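Long-range contacts in BAR/IMD domain-containing adapter protein 2-like 2 (Mus musculus, PDB 3OK8), which binds phosphoinositides through its I-BAR (IMD) domain and induces planar or gently curved membrane structures: residues Q9-T14 with V171-K175; I17-I21 with A178-E182. All blocks are in the same frame, centred on the assembly; numbering follows the deposited sequence.

Overall arrangement
Contacts 1 and 2 both join helix 5-66 to helix 153-217 of the IMD three-helix bundle, with the long helix 71-147 as the third member. Along the chain the four segments come in the order 9-14, 17-21, 171-175 and 178-182, so each contact ties the start of the first helix to the last helix, which runs the same way. Their centres lie about 11 Å apart, and T14 of contact 1 packs on A178 of contact 2. Contact 1 lies about 25 Å from the centre of the chain, contact 2 about 14 Å; the second subunit reaches only the latter, in line with the domain's antiparallel dimer.

Contact 1. Residues Q9-T14 with V171-K175; sequences QFYRST and VSESK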
# COMPACT_ATOMS: atom_id res chain seq x y z
N GLN A 9 -23.11 43.82 11.77
CA GLN A 9 -22.58 42.60 12.38
C GLN A 9 -23.02 41.37 11.58
O GLN A 9 -22.20 40.60 11.11
CB GLN A 9 -23.05 42.48 13.83
CG GLN A 9 -23.14 41.06 14.35
CD GLN A 9 -21.78 40.41 14.51
OE1 GLN A 9 -20.75 41.09 14.53
NE2 GLN A 9 -21.77 39.08 14.64
N PHE A 10 -24.33 41.20 11.43
CA PHE A 10 -24.83 40.13 10.58
C PHE A 10 -24.18 40.20 9.22
O PHE A 10 -23.70 39.19 8.69
CB PHE A 10 -26.35 40.21 10.46
CG PHE A 10 -27.07 39.52 11.57
CD1 PHE A 10 -27.60 38.25 11.40
CD2 PHE A 10 -27.21 40.13 12.81
CE1 PHE A 10 -28.26 37.61 12.43
CE2 PHE A 10 -27.86 39.49 13.84
CZ PHE A 10 -28.39 38.23 13.65
N TYR A 11 -24.14 41.39 8.65
CA TYR A 11 -23.56 41.58 7.34
C TYR A 11 -22.13 41.09 7.30
O TYR A 11 -21.73 40.40 6.37
CB TYR A 11 -23.57 43.04 6.92
CG TYR A 11 -22.86 43.25 5.61
CD1 TYR A 11 -23.52 43.02 4.41
CD2 TYR A 11 -21.53 43.64 5.57
CE1 TYR A 11 -22.87 43.19 3.21
CE2 TYR A 11 -20.87 43.81 4.37
CZ TYR A 11 -21.55 43.59 3.19
OH TYR A 11 -20.93 43.76 1.98
N ARG A 12 -21.35 41.47 8.31
CA ARG A 12 -19.94 41.08 8.39
C ARG A 12 -19.78 39.58 8.63
O ARG A 12 -18.91 38.94 8.04
CB ARG A 12 -19.21 41.88 9.47
CG ARG A 12 -18.74 43.25 9.02
CD ARG A 12 -18.63 44.26 10.16
NE ARG A 12 -18.50 43.63 11.48
CZ ARG A 12 -19.24 43.93 12.54
NH1 ARG A 12 -20.17 44.88 12.47
NH2 ARG A 12 -19.04 43.29 13.69
N SER A 13 -20.61 39.02 9.51
CA SER A 13 -20.55 37.61 9.86
C SER A 13 -20.91 36.71 8.69
O SER A 13 -20.30 35.67 8.49
CB SER A 13 -21.47 37.31 11.04
OG SER A 13 -20.79 37.49 12.27
N THR A 14 -21.91 37.13 7.92
CA THR A 14 -22.33 36.39 6.74
C THR A 14 -21.25 36.46 5.66
O THR A 14 -21.05 35.52 4.88
CB THR A 14 -23.64 36.95 6.17
OG1 THR A 14 -24.64 36.94 7.19
CG2 THR A 14 -24.10 36.12 4.99
N VAL A 171 -31.62 39.42 6.81
CA VAL A 171 -30.28 39.32 7.36
C VAL A 171 -30.11 38.08 8.23
O VAL A 171 -29.07 37.43 8.21
CB VAL A 171 -29.94 40.59 8.18
CG1 VAL A 171 -29.65 40.25 9.63
CG2 VAL A 171 -28.80 41.37 7.54
N SER A 172 -31.14 37.75 9.00
CA SER A 172 -31.08 36.60 9.90
C SER A 172 -31.11 35.30 9.11
O SER A 172 -30.42 34.34 9.44
CB SER A 172 -32.25 36.66 10.88
OG SER A 172 -32.32 35.48 11.67
N GLU A 173 -31.93 35.30 8.07
CA GLU A 173 -32.10 34.13 7.21
C GLU A 173 -30.86 33.87 6.35
O GLU A 173 -30.51 32.72 6.08
CB GLU A 173 -33.33 34.32 6.33
CG GLU A 173 -33.49 33.29 5.22
CD GLU A 173 -33.70 31.88 5.75
OE1 GLU A 173 -34.44 31.73 6.75
OE2 GLU A 173 -33.13 30.92 5.16
N SER A 174 -30.21 34.94 5.92
CA SER A 174 -29.02 34.85 5.08
C SER A 174 -27.86 34.21 5.82
O SER A 174 -27.14 33.37 5.25
CB SER A 174 -28.60 36.23 4.60
OG SER A 174 -29.49 36.71 3.62
N LYS A 175 -27.67 34.62 7.08
CA LYS A 175 -26.60 34.09 7.92
C LYS A 175 -26.77 32.59 8.15
O LYS A 175 -25.80 31.83 8.14
CB LYS A 175 -26.50 34.82 9.26
CG LYS A 175 -25.22 34.49 10.03
CD LYS A 175 -25.17 35.18 11.38
CE LYS A 175 -23.84 34.96 12.08
NZ LYS A 175 -23.50 36.08 13.02
O HOH W 1 -26.70 38.20 7.05
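F10 lays its ring across the flank of V171, and packing is close here: V171 CG1 comes within 3.3 Å of F10 CG and also meets F10 CB and CD1. The phenyl side chain crosses the valine at about a right angle. K175 belongs to the same tight part, a knob filling the hole between Q9, F10, S13 and T14. Because CG stands anti to the backbone N (chi1 -168°) and the chain is extended beyond it, the lysine spans the gap to helix 5-66, K175 CD passing F10 CD1 at 3.9 Å. At its end K175 NZ is pressed to 3.1 Å from S13 CB; it is equally near S13 OG, but the angle is too poor for a hydrogen bond. The ammonium stands over the F10 ring, nearly on the ring normal, yet at 5.1 Å from K175 NZ to the F10 centroid the cation-pi attraction is weak at most. T14 adds a buried polar element, T14 OG1 resting 3.5 Å from K175 CB, and a water donates to V171 O (2.7 Å). The two segments run nearly parallel, 18° apart, with axes 9.5 Å from each other, as the first and third helices of an IMD three-helix bundle do; helix 71-147 closes the inner side, where V171 lies on Y128 and T14 on Y124. Toward solvent the fit is looser. Q9 NE2 stands 3.8 Å from K175 NZ at this outer margin, and the exposed S172 merely skirts the phenyl ring.

Contact 2. Residues I17-I21 with A178-E182; sequences IYKSI and AELEE
I17 and A178 meet where the first and last helices of the chain run side by side, their axes 9.6 Å apart and inclined by 20°. From CB, which is directed at the partner helix, I17 divides into two branches, one reaching A178 and the other E179. The methyl CG2 turns to the backbone, 3.4 Å from A178 O and 4.0 Å from A178 CB, with E182 OE2 a little farther off. The other branch, through CG1, lies beside the backbone N and then extends (chi2 174°), carrying the tip CD1 to the aliphatic part of E179, 3.7 Å from E179 CG. Trimming this side chain to an alanine would probably open a gap beside A178 and leave the methylene chain of E179 without its apolar neighbour. On the inner side, Y18 begins by pointing away, but its ring swings back so that Y18 CE2 touches A178 CB at 3.6 Å; its hydroxyl is hydrogen-bonded to S120 of helix 71-147. One turn on, I21 CD1 packs 3.9 Å from E182 CA, with the methylene of E181 alongside, while the E181 carboxylate forms salt bridges with R184 and R185. E182 extends its chain toward the first helix, OE2 coming to S20 CB and I17 CG2, and a water donating to E182 OE2 (2.8 Å) reaches S20 OG only weakly. E179 OE2 is hydrogen-bonded to S68 OG of the second subunit, and E182 packs on S67 of that same subunit. Y18 and I21 packed on helix 71-147, and E179 and E182 meeting the second subunit, fit the I-BAR fold, a long three-helix bundle that dimerises antiparallel.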
# COMPACT_ATOMS: atom_id res chain seq x y z
N ILE A 17 -18.24 34.15 6.16
CA ILE A 17 -18.56 32.77 5.82
C ILE A 17 -18.42 32.49 4.32
O ILE A 17 -17.79 31.51 3.92
CB ILE A 17 -19.96 32.39 6.27
CG1 ILE A 17 -20.01 32.32 7.79
CG2 ILE A 17 -20.37 31.07 5.63
CD1 ILE A 17 -21.40 32.09 8.35
N TYR A 18 -19.03 33.34 3.50
CA TYR A 18 -18.81 33.28 2.06
C TYR A 18 -17.34 33.41 1.70
O TYR A 18 -16.86 32.80 0.75
CB TYR A 18 -19.62 34.37 1.35
CG TYR A 18 -21.07 34.02 1.27
CD1 TYR A 18 -21.49 32.92 0.53
CD2 TYR A 18 -22.04 34.78 1.94
CE1 TYR A 18 -22.82 32.58 0.46
CE2 TYR A 18 -23.38 34.44 1.86
CZ TYR A 18 -23.76 33.34 1.12
OH TYR A 18 -25.07 32.97 1.04
N LYS A 19 -16.61 34.22 2.47
CA LYS A 19 -15.18 34.37 2.22
C LYS A 19 -14.37 33.17 2.69
O LYS A 19 -13.32 32.88 2.13
CB LYS A 19 -14.63 35.67 2.80
CG LYS A 19 -14.79 36.88 1.87
CD LYS A 19 -16.25 37.35 1.78
CE LYS A 19 -16.49 38.29 0.60
NZ LYS A 19 -15.86 39.63 0.80
N SER A 20 -14.86 32.46 3.72
CA SER A 20 -14.20 31.23 4.14
C SER A 20 -14.33 30.18 3.06
O SER A 20 -13.40 29.42 2.78
CB SER A 20 -14.82 30.68 5.43
OG SER A 20 -14.22 31.24 6.58
N ILE A 21 -15.50 30.13 2.44
CA ILE A 21 -15.77 29.15 1.40
C ILE A 21 -14.92 29.44 0.16
O ILE A 21 -14.34 28.54 -0.42
CB ILE A 21 -17.27 29.12 1.02
CG1 ILE A 21 -18.11 28.63 2.21
CG2 ILE A 21 -17.51 28.27 -0.22
CD1 ILE A 21 -19.62 28.73 1.97
N ALA A 178 -26.10 30.81 4.78
CA ALA A 178 -24.67 30.80 4.48
C ALA A 178 -23.92 29.79 5.34
O ALA A 178 -23.00 29.11 4.85
CB ALA A 178 -24.07 32.19 4.63
N GLU A 179 -24.28 29.73 6.62
CA GLU A 179 -23.76 28.70 7.53
C GLU A 179 -24.04 27.32 6.97
O GLU A 179 -23.18 26.43 7.00
CB GLU A 179 -24.44 28.80 8.90
CG GLU A 179 -23.82 29.78 9.87
CD GLU A 179 -24.62 29.88 11.17
OE1 GLU A 179 -25.87 29.75 11.12
OE2 GLU A 179 -24.00 30.09 12.24
N LEU A 180 -25.27 27.14 6.51
CA LEU A 180 -25.71 25.85 5.98
C LEU A 180 -24.83 25.40 4.81
O LEU A 180 -24.35 24.27 4.81
CB LEU A 180 -27.18 25.91 5.57
CG LEU A 180 -27.87 24.58 5.30
CD1 LEU A 180 -27.59 23.55 6.39
CD2 LEU A 180 -29.37 24.79 5.15
N GLU A 181 -24.65 26.28 3.83
CA GLU A 181 -23.81 26.02 2.67
C GLU A 181 -22.40 25.59 3.08
O GLU A 181 -21.82 24.68 2.48
CB GLU A 181 -23.71 27.28 1.81
CG GLU A 181 -25.02 27.65 1.13
CD GLU A 181 -25.51 26.58 0.16
OE1 GLU A 181 -26.64 26.08 0.36
OE2 GLU A 181 -24.77 26.23 -0.79
N GLU A 182 -21.86 26.26 4.08
CA GLU A 182 -20.54 25.92 4.57
C GLU A 182 -20.55 24.50 5.08
O GLU A 182 -19.69 23.68 4.72
CB GLU A 182 -20.14 26.87 5.69
CG GLU A 182 -18.82 26.55 6.36
CD GLU A 182 -18.42 27.62 7.34
OE1 GLU A 182 -19.02 27.66 8.44
OE2 GLU A 182 -17.53 28.42 7.00
O HOH W 2 -16.38 29.96 8.97